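Local coordinates for protein tRNA-5-methyluridine(54) 2-sulfurtransferase (PDB 5MKP) that catalyses the ATP-dependent 2-thiolation of 5-methyluridine 54 in the T loop of tRNA, using a [4Fe-4S] cluster and stabilising thermophile tRNAs against heat, at residues Ile53-Ser58 against Tyr75-Leu80; Gly59-Ala64 against Glu206-Ala211; His81-Ile86 against Ile110-Glu115; Val124-Pro129 against Cys290-Leu295. All coordinates share one frame; numbering follows the deposited sequence.

Contact 1 (Ile53-Ser58 against Tyr75-Leu80); sequences ILVAVS and YNIECL
The ring of Tyr75 is approached obliquely by the CD1 methyl of Ile53, which comes within 3.6 Å of Tyr75 CD1; Lys49 makes a cation-pi contact with the same ring. Ile53 turns CG1 away from its own carbonyl carbon (chi1 -46°), which carries CD1 out to the tyrosine while CB stays against Ile77 CG2. From here the two strands run parallel. Ile53 N donates to Asn76 O at 2.9 Å, Glu78 N to Ile53 O, and Val55 N to Glu78 O. Further along, Leu80 N binds Val55 O at 2.8 Å. The series closes where Val57 N donates to Leu80 O, also at 2.8 Å. Leu54 and Leu80 share one face of the sheet: both methyls of Leu54 flank Leu80 CB, CD1 at 3.7 Å, and Leu54 CD2 also touches Leu80 CD2. The reverse face carries Ile53, Ile77, Val55 and Cys79. There Val55 CG2 lies 4.1 Å from Ile77 CD1, and Val57 CG1 rests beside Cys79 CB. Glu78 extends away from the pair to a salt bridge with Arg52 and a hydrogen bond with His109. Together these are the two strands of a beta-alpha-beta crossover in the PP-loop domain. Its helix 61-73 covers Val55 and Ile77, helix 130-148 covers Leu54 and Leu80, and strands 153-155 and 108-112 continue the sheet beyond 52-56 and 76-83 respectively.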
loop_
_atom_site.group_PDB
_atom_site.type_symbol
_atom_site.label_atom_id
_atom_site.label_comp_id
_atom_site.label_asym_id
_atom_site.label_seq_id
_atom_site.Cartn_x
_atom_site.Cartn_y
_atom_site.Cartn_z
ATOM N N ILE A 53 -5.575 -12.314 5.015
ATOM C CA ILE A 53 -4.904 -11.122 4.506
ATOM C C ILE A 53 -5.308 -9.840 5.248
ATOM O O ILE A 53 -6.488 -9.611 5.473
ATOM C CB ILE A 53 -5.129 -11.015 2.953
ATOM C CG1 ILE A 53 -4.888 -12.385 2.249
ATOM C CG2 ILE A 53 -4.260 -9.928 2.331
ATOM C CD1 ILE A 53 -5.632 -12.629 0.960
ATOM N N LEU A 54 -4.317 -9.006 5.614
ATOM C CA LEU A 54 -4.547 -7.702 6.234
ATOM C C LEU A 54 -4.286 -6.634 5.180
ATOM O O LEU A 54 -3.218 -6.621 4.560
ATOM C CB LEU A 54 -3.653 -7.458 7.459
ATOM C CG LEU A 54 -3.895 -6.150 8.240
ATOM C CD1 LEU A 54 -5.160 -6.238 9.103
ATOM C CD2 LEU A 54 -2.680 -5.791 9.106
ATOM N N VAL A 55 -5.273 -5.771 4.940
ATOM C CA VAL A 55 -5.104 -4.693 3.976
ATOM C C VAL A 55 -4.868 -3.417 4.778
ATOM O O VAL A 55 -5.703 -3.049 5.598
ATOM C CB VAL A 55 -6.283 -4.565 2.968
ATOM C CG1 VAL A 55 -6.023 -3.460 1.952
ATOM C CG2 VAL A 55 -6.561 -5.883 2.256
ATOM N N ALA A 56 -3.727 -2.748 4.545
ATOM C CA ALA A 56 -3.420 -1.483 5.214
ATOM C C ALA A 56 -4.244 -0.407 4.503
ATOM O O ALA A 56 -3.899 -0.066 3.374
ATOM C CB ALA A 56 -1.934 -1.180 5.092
ATOM N N VAL A 57 -5.365 0.064 5.104
ATOM C CA VAL A 57 -6.215 1.069 4.447
ATOM C C VAL A 57 -6.003 2.469 5.084
ATOM O O VAL A 57 -6.216 2.677 6.281
ATOM C CB VAL A 57 -7.717 0.675 4.287
ATOM C CG1 VAL A 57 -7.859 -0.708 3.667
ATOM C CG2 VAL A 57 -8.482 0.750 5.591
ATOM N N SER A 58 -5.539 3.408 4.256
ATOM C CA SER A 58 -5.191 4.777 4.643
ATOM C C SER A 58 -6.353 5.767 4.489
ATOM O O SER A 58 -6.305 6.866 5.048
ATOM C CB SER A 58 -4.023 5.251 3.791
ATOM O OG SER A 58 -4.438 5.277 2.435
ATOM N N TYR A 75 -11.094 -13.320 -1.688
ATOM C CA TYR A 75 -10.031 -13.526 -0.701
ATOM C C TYR A 75 -10.546 -13.276 0.729
ATOM O O TYR A 75 -11.539 -12.558 0.923
ATOM C CB TYR A 75 -8.773 -12.674 -1.049
ATOM C CG TYR A 75 -7.957 -13.261 -2.186
ATOM C CD1 TYR A 75 -7.016 -14.263 -1.952
ATOM C CD2 TYR A 75 -8.183 -12.877 -3.505
ATOM C CE1 TYR A 75 -6.298 -14.845 -2.999
ATOM C CE2 TYR A 75 -7.481 -13.461 -4.563
ATOM C CZ TYR A 75 -6.539 -14.446 -4.306
ATOM O OH TYR A 75 -5.868 -15.059 -5.342
ATOM N N ASN A 76 -9.892 -13.883 1.726
ATOM C CA ASN A 76 -10.264 -13.651 3.124
ATOM C C ASN A 76 -9.508 -12.411 3.622
ATOM O O ASN A 76 -8.332 -12.493 3.991
ATOM C CB ASN A 76 -9.992 -14.892 3.997
ATOM C CG ASN A 76 -10.565 -14.819 5.396
ATOM O OD1 ASN A 76 -10.071 -15.467 6.321
ATOM N ND2 ASN A 76 -11.643 -14.060 5.588
ATOM N N ILE A 77 -10.159 -11.247 3.565
ATOM C CA ILE A 77 -9.478 -10.017 3.960
ATOM C C ILE A 77 -10.110 -9.329 5.146
ATOM O O ILE A 77 -11.323 -9.386 5.350
ATOM C CB ILE A 77 -9.258 -9.011 2.784
ATOM C CG1 ILE A 77 -10.568 -8.427 2.241
ATOM C CG2 ILE A 77 -8.415 -9.621 1.656
ATOM C CD1 ILE A 77 -10.573 -6.915 2.221
ATOM N N GLU A 78 -9.246 -8.693 5.940
ATOM C CA GLU A 78 -9.544 -7.826 7.076
ATOM C C GLU A 78 -8.718 -6.597 6.817
ATOM O O GLU A 78 -7.721 -6.699 6.113
ATOM C CB GLU A 78 -9.207 -8.471 8.427
ATOM C CG GLU A 78 -10.318 -9.386 8.908
ATOM C CD GLU A 78 -10.072 -10.138 10.202
ATOM O OE1 GLU A 78 -9.774 -11.353 10.132
ATOM O OE2 GLU A 78 -10.242 -9.533 11.284
ATOM N N CYS A 79 -9.159 -5.426 7.300
ATOM C CA CYS A 79 -8.473 -4.164 7.059
ATOM C C CYS A 79 -7.940 -3.538 8.309
ATOM O O CYS A 79 -8.561 -3.648 9.364
ATOM C CB CYS A 79 -9.389 -3.200 6.323
ATOM S SG CYS A 79 -10.122 -3.884 4.823
ATOM N N LEU A 80 -6.827 -2.803 8.171
ATOM C CA LEU A 80 -6.203 -2.039 9.243
ATOM C C LEU A 80 -6.042 -0.579 8.829
ATOM O O LEU A 80 -5.351 -0.307 7.849
ATOM C CB LEU A 80 -4.818 -2.614 9.642
ATOM C CG LEU A 80 -3.989 -1.734 10.616
ATOM C CD1 LEU A 80 -4.656 -1.623 11.989
ATOM C CD2 LEU A 80 -2.588 -2.247 10.760
#

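Contact 2 (Gly59-Ala64 against Glu206-Ala211)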
loop_
_atom_site.group_PDB
_atom_site.type_symbol
_atom_site.label_atom_id
_atom_site.label_comp_id
_atom_site.label_asym_id
_atom_site.label_seq_id
_atom_site.Cartn_x
_atom_site.Cartn_y
_atom_site.Cartn_z
ATOM N N GLY A 59 -7.351 5.381 3.700
ATOM C CA GLY A 59 -8.482 6.232 3.361
ATOM C C GLY A 59 -8.304 6.775 1.957
ATOM O O GLY A 59 -9.194 7.447 1.429
ATOM N N GLY A 60 -7.141 6.476 1.366
ATOM C CA GLY A 60 -6.790 6.820 -0.006
ATOM C C GLY A 60 -7.375 5.811 -0.973
ATOM O O GLY A 60 -7.871 4.768 -0.549
ATOM N N LYS A 61 -7.329 6.110 -2.272
ATOM C CA LYS A 61 -7.905 5.259 -3.315
ATOM C C LYS A 61 -7.242 3.908 -3.501
ATOM O O LYS A 61 -7.929 2.934 -3.774
ATOM C CB LYS A 61 -7.957 5.985 -4.674
ATOM C CG LYS A 61 -6.665 6.640 -5.101
ATOM C CD LYS A 61 -6.594 6.773 -6.592
ATOM C CE LYS A 61 -5.168 6.850 -7.073
ATOM N NZ LYS A 61 -4.448 8.020 -6.518
ATOM N N ASP A 62 -5.920 3.863 -3.392
ATOM C CA ASP A 62 -5.086 2.693 -3.658
ATOM C C ASP A 62 -5.369 1.509 -2.752
ATOM O O ASP A 62 -5.672 0.431 -3.266
ATOM C CB ASP A 62 -3.627 3.125 -3.640
ATOM C CG ASP A 62 -3.361 4.050 -4.819
ATOM O OD1 ASP A 62 -3.410 3.563 -5.978
ATOM O OD2 ASP A 62 -3.232 5.283 -4.596
ATOM N N SER A 63 -5.395 1.734 -1.427
ATOM C CA SER A 63 -5.762 0.739 -0.413
ATOM C C SER A 63 -7.269 0.424 -0.442
ATOM O O SER A 63 -7.663 -0.718 -0.166
ATOM C CB SER A 63 -5.358 1.221 0.972
ATOM O OG SER A 63 -5.735 2.563 1.223
ATOM N N ALA A 64 -8.114 1.424 -0.753
ATOM C CA ALA A 64 -9.558 1.220 -0.859
ATOM C C ALA A 64 -9.843 0.221 -1.979
ATOM O O ALA A 64 -10.527 -0.781 -1.732
ATOM C CB ALA A 64 -10.256 2.534 -1.151
ATOM N N GLU A 206 -5.944 3.977 -13.898
ATOM C CA GLU A 206 -6.842 2.814 -13.871
ATOM C C GLU A 206 -7.427 2.632 -12.478
ATOM O O GLU A 206 -8.594 2.257 -12.353
ATOM C CB GLU A 206 -6.115 1.534 -14.327
ATOM C CG GLU A 206 -5.951 1.430 -15.828
ATOM C CD GLU A 206 -5.108 0.282 -16.343
ATOM O OE1 GLU A 206 -4.270 -0.255 -15.580
ATOM O OE2 GLU A 206 -5.251 -0.042 -17.543
ATOM N N VAL A 207 -6.624 2.926 -11.434
ATOM C CA VAL A 207 -7.057 2.870 -10.036
ATOM C C VAL A 207 -8.122 3.966 -9.788
ATOM O O VAL A 207 -9.191 3.645 -9.292
ATOM C CB VAL A 207 -5.855 2.937 -9.045
ATOM C CG1 VAL A 207 -6.331 3.095 -7.599
ATOM C CG2 VAL A 207 -4.952 1.708 -9.194
ATOM N N VAL A 208 -7.856 5.225 -10.191
ATOM C CA VAL A 208 -8.807 6.345 -10.072
ATOM C C VAL A 208 -10.127 5.921 -10.744
ATOM O O VAL A 208 -11.173 6.002 -10.103
ATOM C CB VAL A 208 -8.282 7.678 -10.703
ATOM C CG1 VAL A 208 -9.346 8.779 -10.653
ATOM C CG2 VAL A 208 -6.986 8.147 -10.064
ATOM N N ALA A 209 -10.070 5.439 -12.015
ATOM C CA ALA A 209 -11.266 5.023 -12.750
ATOM C C ALA A 209 -12.040 3.875 -12.075
ATOM O O ALA A 209 -13.277 3.855 -12.124
ATOM C CB ALA A 209 -10.922 4.678 -14.181
ATOM N N TYR A 210 -11.322 2.952 -11.410
ATOM C CA TYR A 210 -11.979 1.859 -10.702
ATOM C C TYR A 210 -12.728 2.359 -9.452
ATOM O O TYR A 210 -13.897 2.005 -9.260
ATOM C CB TYR A 210 -11.001 0.740 -10.368
ATOM C CG TYR A 210 -11.711 -0.507 -9.888
ATOM C CD1 TYR A 210 -11.925 -0.732 -8.526
ATOM C CD2 TYR A 210 -12.176 -1.461 -10.790
ATOM C CE1 TYR A 210 -12.587 -1.873 -8.078
ATOM C CE2 TYR A 210 -12.816 -2.617 -10.352
ATOM C CZ TYR A 210 -13.029 -2.815 -8.995
ATOM O OH TYR A 210 -13.666 -3.949 -8.556
ATOM N N ALA A 211 -12.069 3.211 -8.636
ATOM C CA ALA A 211 -12.645 3.810 -7.427
ATOM C C ALA A 211 -13.948 4.559 -7.721
ATOM O O ALA A 211 -14.911 4.390 -6.977
ATOM C CB ALA A 211 -11.642 4.750 -6.772
#
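Lys61 and Asp62, the charged pair within the SGGKDS signature of the PP-loop, pack against Val207 and Val208 at the surface of helix 204-213. No hydrogen bond spans the two segments; aliphatic carbon does most of the touching. The lysine leaves its backbone with CG between N and the carbonyl carbon (chi1 50°), and its stem then reaches across the valines. Its CD lies 3.8 Å from Val207 CG1, crossing that side chain at about a right angle, and its CE is 3.7 Å from Val208 CG2. The bend at the end of the chain brings Lys61 NZ to 3.6 Å from Asp62 OD2, a salt bridge between sequence neighbours, and the ammonium also pairs with Glu204. Asp62 sets OD1 against the CG1 methyl of Val207 at 3.4 Å, while the same oxygen accepts a hydrogen bond from Asn159. In this family the signature loop lies between the first strand and helix of the nucleotide-binding unit and typically holds the phosphates of ATP; here the side chain of Asp62 comes within about 4 Å (nearest atoms) of Gly157, a residue of the ATP site. Gly60 occupies the N-cap of helix 61-73, and its carbonyl takes a weak bond from Ala64 N. Gly59 has a phi of 103°, at which a beta carbon would strike the carbonyl oxygen of the preceding residue. Val65, one turn after Lys61, extends the apolar seam to Val207 and Ala211, and Tyr210, which also touches Val65, stacks on Phe33 of helix 26-44.

Contact 3 (His81-Ile86 against Ile110-Glu115)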
loop_
_atom_site.group_PDB
_atom_site.type_symbol
_atom_site.label_atom_id
_atom_site.label_comp_id
_atom_site.label_asym_id
_atom_site.label_seq_id
_atom_site.Cartn_x
_atom_site.Cartn_y
_atom_site.Cartn_z
ATOM N N HIS A 81 -6.625 0.352 9.608
ATOM C CA HIS A 81 -6.449 1.792 9.402
ATOM C C HIS A 81 -5.598 2.359 10.508
ATOM O O HIS A 81 -5.955 2.250 11.683
ATOM C CB HIS A 81 -7.768 2.580 9.299
ATOM C CG HIS A 81 -7.542 4.063 9.217
ATOM N ND1 HIS A 81 -7.098 4.669 8.045
ATOM C CD2 HIS A 81 -7.636 5.008 10.183
ATOM C CE1 HIS A 81 -6.966 5.954 8.333
ATOM N NE2 HIS A 81 -7.265 6.203 9.607
ATOM N N ILE A 82 -4.485 2.992 10.130
ATOM C CA ILE A 82 -3.599 3.641 11.088
ATOM C C ILE A 82 -3.897 5.129 11.080
ATOM O O ILE A 82 -3.611 5.830 10.102
ATOM C CB ILE A 82 -2.089 3.303 10.904
ATOM C CG1 ILE A 82 -1.833 1.768 10.991
ATOM C CG2 ILE A 82 -1.250 4.050 11.938
ATOM C CD1 ILE A 82 -0.543 1.243 10.291
ATOM N N ASN A 83 -4.533 5.595 12.162
ATOM C CA ASN A 83 -4.816 6.999 12.382
ATOM C C ASN A 83 -3.525 7.639 12.955
ATOM O O ASN A 83 -3.047 7.262 14.028
ATOM C CB ASN A 83 -6.016 7.165 13.308
ATOM C CG ASN A 83 -6.414 8.600 13.550
ATOM O OD1 ASN A 83 -5.587 9.496 13.604
ATOM N ND2 ASN A 83 -7.681 8.845 13.779
ATOM N N LEU A 84 -2.965 8.605 12.198
ATOM C CA LEU A 84 -1.736 9.367 12.487
ATOM C C LEU A 84 -1.899 10.528 13.483
ATOM O O LEU A 84 -0.907 11.126 13.892
ATOM C CB LEU A 84 -1.144 9.878 11.171
ATOM C CG LEU A 84 -1.090 8.862 10.023
ATOM C CD1 LEU A 84 -0.804 9.549 8.714
ATOM C CD2 LEU A 84 -0.092 7.739 10.298
ATOM N N GLY A 85 -3.133 10.828 13.872
ATOM C CA GLY A 85 -3.440 11.892 14.823
ATOM C C GLY A 85 -3.046 13.295 14.398
ATOM O O GLY A 85 -2.659 14.114 15.244
ATOM N N ILE A 86 -3.147 13.573 13.079
ATOM C CA ILE A 86 -2.874 14.861 12.450
ATOM C C ILE A 86 -4.181 15.672 12.512
ATOM O O ILE A 86 -5.123 15.369 11.769
ATOM C CB ILE A 86 -2.329 14.690 10.998
ATOM C CG1 ILE A 86 -1.073 13.769 10.968
ATOM C CG2 ILE A 86 -2.036 16.064 10.358
ATOM C CD1 ILE A 86 -0.569 13.332 9.597
ATOM N N ILE A 110 -8.628 -0.315 13.830
ATOM C CA ILE A 110 -8.090 1.040 13.885
ATOM C C ILE A 110 -7.052 1.110 14.971
ATOM O O ILE A 110 -7.254 0.545 16.040
ATOM C CB ILE A 110 -9.216 2.123 14.059
ATOM C CG1 ILE A 110 -10.278 2.017 12.907
ATOM C CG2 ILE A 110 -8.625 3.572 14.141
ATOM C CD1 ILE A 110 -11.620 2.620 13.196
ATOM N N VAL A 111 -5.903 1.748 14.660
ATOM C CA VAL A 111 -4.781 2.004 15.568
ATOM C C VAL A 111 -4.624 3.521 15.557
ATOM O O VAL A 111 -4.457 4.110 14.485
ATOM C CB VAL A 111 -3.448 1.281 15.161
ATOM C CG1 VAL A 111 -2.262 1.748 16.018
ATOM C CG2 VAL A 111 -3.589 -0.234 15.224
ATOM N N ARG A 112 -4.728 4.143 16.743
ATOM C CA ARG A 112 -4.557 5.576 16.934
ATOM C C ARG A 112 -3.200 5.818 17.581
ATOM O O ARG A 112 -3.017 5.550 18.762
ATOM C CB ARG A 112 -5.684 6.172 17.779
ATOM C CG ARG A 112 -7.066 5.907 17.226
ATOM C CD ARG A 112 -7.881 7.172 17.111
ATOM N NE ARG A 112 -9.204 6.880 16.566
ATOM C CZ ARG A 112 -10.352 7.145 17.178
ATOM N NH1 ARG A 112 -10.358 7.757 18.360
ATOM N NH2 ARG A 112 -11.504 6.827 16.606
ATOM N N ILE A 113 -2.243 6.281 16.783
ATOM C CA ILE A 113 -0.865 6.584 17.173
ATOM C C ILE A 113 -0.847 7.534 18.368
ATOM O O ILE A 113 -0.084 7.312 19.309
ATOM C CB ILE A 113 -0.093 7.131 15.929
ATOM C CG1 ILE A 113 0.330 5.980 14.997
ATOM C CG2 ILE A 113 1.084 8.045 16.272
ATOM C CD1 ILE A 113 0.719 6.460 13.610
ATOM N N LYS A 114 -1.714 8.568 18.336
ATOM C CA LYS A 114 -1.818 9.562 19.397
ATOM C C LYS A 114 -2.221 8.900 20.720
ATOM O O LYS A 114 -1.721 9.293 21.759
ATOM C CB LYS A 114 -2.763 10.709 18.981
ATOM C CG LYS A 114 -2.678 11.938 19.869
ATOM C CD LYS A 114 -2.931 13.205 19.075
ATOM C CE LYS A 114 -3.064 14.424 19.965
ATOM N NZ LYS A 114 -1.812 14.739 20.710
ATOM N N GLU A 115 -3.065 7.858 20.663
ATOM C CA GLU A 115 -3.510 7.110 21.833
ATOM C C GLU A 115 -2.427 6.187 22.409
ATOM O O GLU A 115 -2.240 6.177 23.619
ATOM C CB GLU A 115 -4.811 6.347 21.541
ATOM C CG GLU A 115 -6.021 7.254 21.329
ATOM C CD GLU A 115 -7.343 6.595 20.955
ATOM O OE1 GLU A 115 -7.420 5.344 20.918
ATOM O OE2 GLU A 115 -8.311 7.346 20.694
HETATM O O HOH W 1 -3.944 8.911 16.425
#
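Segments 81-86 and 110-115 meet beside the ATP and iron-sulfur sites, where Ile82 belongs to the nucleotide site and Leu84 touches the cluster. Both side chains converge on Ile113: its CD1 lies 3.5 Å from Ile82 CG2 and 3.6 Å from Leu84 CD2, the leucine lying alongside and pointing the same way. The backbones form a parallel ladder in which Val111 N donates to His81 O and Asn83 N to Val111 O at 2.8 Å. Ile113 N, at the start of the helix, then binds Asn83 O at 3.0 Å. That oxygen also accepts from a water, which in turn takes the N-H of Lys114, so two donors grip it. The Asn83 side chain turns CG opposite its backbone N (chi1 -178°), letting OD1 accept from Gly85 N at 2.8 Å in an Asx turn. Its ND2 faces the Arg112 side chain, 3.7 Å from CD, with amide and guanidinium planes 55° apart; both residues bind Glu94. A leucine in place of Asn83 would probably set the Gly85 turn free to shift and cost Glu94 one of its donors. At Gly85 any beta carbon would collide with Lys114 CB. Arg112 NH1 also pairs with Glu115 OE2 at 3.1 Å. Helix 90-104 covers the His81 and Asn83 face, helix 130-148 the Ile82 face. Strands 76-83 and 108-112, joined by helix 90-104, make a beta-alpha-beta unit with Ile82 and Leu84 toward the C-terminal end of strand 76-83, consistent with the HUP-type alpha/beta fold of PP-loop enzymes.

Contact 4 (Val124-Pro129 against Cys290-Leu295); sequences VKTRRP and CKFWGL. With ZN (zinc ion), chain C.
Val124 touches two aromatic rings of helix 288-293, the helix that brings Cys290 into a four-cysteine zinc site. Its CG2 sits 3.7 Å from Trp293 CH2, the two side chains crossing at about a right angle, while CG1 meets Phe292 CZ at 4.0 Å. Thr126 adds its CG2 methyl at the edge of the phenylalanine ring, near the ring plane. Arg128 brings the edge of its guanidinium to the same ring, NH1 3.5 Å from Phe292 CD1, with the two planes nearly perpendicular at 85°. With Arg128 CZ 5.2 Å from the ring centroid, any cation-pi attraction is weak at most. Phe292 throws CG opposite its backbone N (chi1 -180°), out toward the loop. Were Phe292 replaced by alanine, a gap is likely to open beside Val124 and Thr126, leaving Arg128 NH1 without its ring neighbour. In the next shell, Thr126 OG1 accepts from Arg128 N at 3.0 Å, an ST turn that shapes the loop, and Ser132 holds Arg128 NE. Tyr133 of helix 130-148 stacks on Phe292, and Thr137 binds Trp293 NE1. The contact thereby joins the loop leading into the cluster-bearing helix 130-148 to the C-terminal zinc module. There Cys275, Cys278 and Cys287 share the metal with Cys290, whose SG lies 2.3 Å from the zinc.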
loop_
_atom_site.group_PDB
_atom_site.type_symbol
_atom_site.label_atom_id
_atom_site.label_comp_id
_atom_site.label_asym_id
_atom_site.label_seq_id
_atom_site.Cartn_x
_atom_site.Cartn_y
_atom_site.Cartn_z
ATOM N N VAL A 124 5.893 15.590 17.394
ATOM C CA VAL A 124 7.141 15.124 18.029
ATOM C C VAL A 124 8.246 16.213 17.910
ATOM O O VAL A 124 8.519 16.700 16.807
ATOM C CB VAL A 124 7.620 13.784 17.387
ATOM C CG1 VAL A 124 8.786 13.179 18.155
ATOM C CG2 VAL A 124 6.486 12.776 17.265
ATOM N N LYS A 125 8.909 16.541 19.036
ATOM C CA LYS A 125 10.000 17.516 19.073
ATOM C C LYS A 125 11.277 16.959 18.381
ATOM O O LYS A 125 12.166 16.402 19.034
ATOM C CB LYS A 125 10.285 17.962 20.522
ATOM C CG LYS A 125 9.262 18.927 21.115
ATOM C CD LYS A 125 9.688 19.371 22.519
ATOM C CE LYS A 125 8.572 20.065 23.265
ATOM N NZ LYS A 125 8.907 20.276 24.698
ATOM N N THR A 126 11.340 17.099 17.043
ATOM C CA THR A 126 12.442 16.626 16.194
ATOM C C THR A 126 12.518 17.443 14.912
ATOM O O THR A 126 11.485 17.877 14.404
ATOM C CB THR A 126 12.314 15.098 15.872
ATOM O OG1 THR A 126 13.362 14.711 14.985
ATOM C CG2 THR A 126 10.957 14.705 15.247
ATOM N N ARG A 127 13.732 17.607 14.361
ATOM C CA ARG A 127 13.913 18.308 13.092
ATOM C C ARG A 127 13.719 17.319 11.937
ATOM O O ARG A 127 13.609 17.739 10.784
ATOM C CB ARG A 127 15.268 19.020 13.026
ATOM C CG ARG A 127 15.378 20.200 13.999
ATOM C CD ARG A 127 16.708 20.931 13.921
ATOM N NE ARG A 127 17.813 20.100 14.401
ATOM C CZ ARG A 127 18.691 19.478 13.617
ATOM N NH1 ARG A 127 18.621 19.600 12.296
ATOM N NH2 ARG A 127 19.634 18.718 14.148
ATOM N N ARG A 128 13.631 16.004 12.260
ATOM C CA ARG A 128 13.381 14.922 11.304
ATOM C C ARG A 128 12.002 15.161 10.656
ATOM O O ARG A 128 11.008 15.358 11.384
ATOM C CB ARG A 128 13.436 13.535 11.999
ATOM C CG ARG A 128 13.603 12.353 11.045
ATOM C CD ARG A 128 13.618 11.012 11.759
ATOM N NE ARG A 128 13.303 9.911 10.842
ATOM C CZ ARG A 128 13.089 8.648 11.210
ATOM N NH1 ARG A 128 13.165 8.299 12.489
ATOM N NH2 ARG A 128 12.802 7.724 10.301
ATOM N N PRO A 129 11.944 15.232 9.300
ATOM C CA PRO A 129 10.656 15.496 8.628
ATOM C C PRO A 129 9.571 14.489 9.003
ATOM O O PRO A 129 9.874 13.293 9.084
ATOM C CB PRO A 129 11.006 15.436 7.135
ATOM C CG PRO A 129 12.291 14.674 7.069
ATOM C CD PRO A 129 13.028 15.056 8.313
ATOM N N CYS A 290 11.230 1.525 18.141
ATOM C CA CYS A 290 11.413 1.592 19.586
ATOM C C CYS A 290 12.395 2.659 20.003
ATOM O O CYS A 290 12.146 3.338 21.003
ATOM C CB CYS A 290 11.822 0.234 20.141
ATOM S SG CYS A 290 10.481 -0.961 20.208
ATOM N N LYS A 291 13.529 2.782 19.265
ATOM C CA LYS A 291 14.572 3.765 19.547
ATOM C C LYS A 291 14.035 5.168 19.364
ATOM O O LYS A 291 14.235 5.998 20.243
ATOM C CB LYS A 291 15.824 3.527 18.684
ATOM C CG LYS A 291 16.992 2.910 19.453
ATOM C CD LYS A 291 18.332 3.198 18.776
ATOM C CE LYS A 291 19.475 3.198 19.773
ATOM N NZ LYS A 291 20.752 3.696 19.182
ATOM N N PHE A 292 13.306 5.414 18.261
ATOM C CA PHE A 292 12.705 6.711 17.934
ATOM C C PHE A 292 11.665 7.176 18.953
ATOM O O PHE A 292 11.728 8.305 19.420
ATOM C CB PHE A 292 12.112 6.720 16.500
ATOM C CG PHE A 292 11.495 8.047 16.132
ATOM C CD1 PHE A 292 12.295 9.137 15.796
ATOM C CD2 PHE A 292 10.114 8.228 16.176
ATOM C CE1 PHE A 292 11.725 10.379 15.500
ATOM C CE2 PHE A 292 9.545 9.478 15.899
ATOM C CZ PHE A 292 10.355 10.544 15.562
ATOM N N TRP A 293 10.695 6.319 19.262
ATOM C CA TRP A 293 9.587 6.609 20.175
ATOM C C TRP A 293 9.962 6.544 21.685
ATOM O O TRP A 293 9.145 6.907 22.531
ATOM C CB TRP A 293 8.400 5.694 19.834
ATOM C CG TRP A 293 7.747 6.044 18.532
ATOM C CD1 TRP A 293 7.817 5.342 17.361
ATOM C CD2 TRP A 293 6.970 7.219 18.253
ATOM N NE1 TRP A 293 7.110 5.995 16.373
ATOM C CE2 TRP A 293 6.584 7.153 16.892
ATOM C CE3 TRP A 293 6.562 8.323 19.023
ATOM C CZ2 TRP A 293 5.819 8.157 16.282
ATOM C CZ3 TRP A 293 5.790 9.303 18.424
ATOM C CH2 TRP A 293 5.442 9.227 17.064
ATOM N N GLY A 294 11.196 6.126 21.983
ATOM C CA GLY A 294 11.720 5.986 23.338
ATOM C C GLY A 294 10.887 5.052 24.191
ATOM O O GLY A 294 10.526 5.401 25.321
ATOM N N LEU A 295 10.542 3.870 23.633
ATOM C CA LEU A 295 9.720 2.866 24.306
ATOM C C LEU A 295 10.552 1.818 25.036
ATOM O O LEU A 295 11.524 1.283 24.495
ATOM C CB LEU A 295 8.719 2.200 23.333
ATOM C CG LEU A 295 7.830 3.134 22.499
ATOM C CD1 LEU A 295 7.189 2.389 21.357
ATOM C CD2 LEU A 295 6.792 3.848 23.352
HETATM ZN ZN ZN C . 11.477 -2.693 19.036
#

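In the fold
From the N terminus, segment 53-58 opens contact 1 and 59-64 at once opens contact 2; contact 1 closes at 75-80 around helix 61-73, so the two cross. Contact 3 follows in series on the same strand, closing the loop round helix 90-104, and is nested inside the long loop of contact 2, which ends only at 206-211. Contact 4 starts at 124-129, within that loop, and closes at 290-295, crossing contact 2. Contacts 1 and 3 pair three neighbouring strands of one sheet, linked further by Val57 O and His81 ND1, 2.8 Å apart. Contacts 2 and 4, about 31 Å apart between centres, lie on opposite sides of the chain's centre, contact 4 tying the C-terminal zinc module to the PP-loop domain.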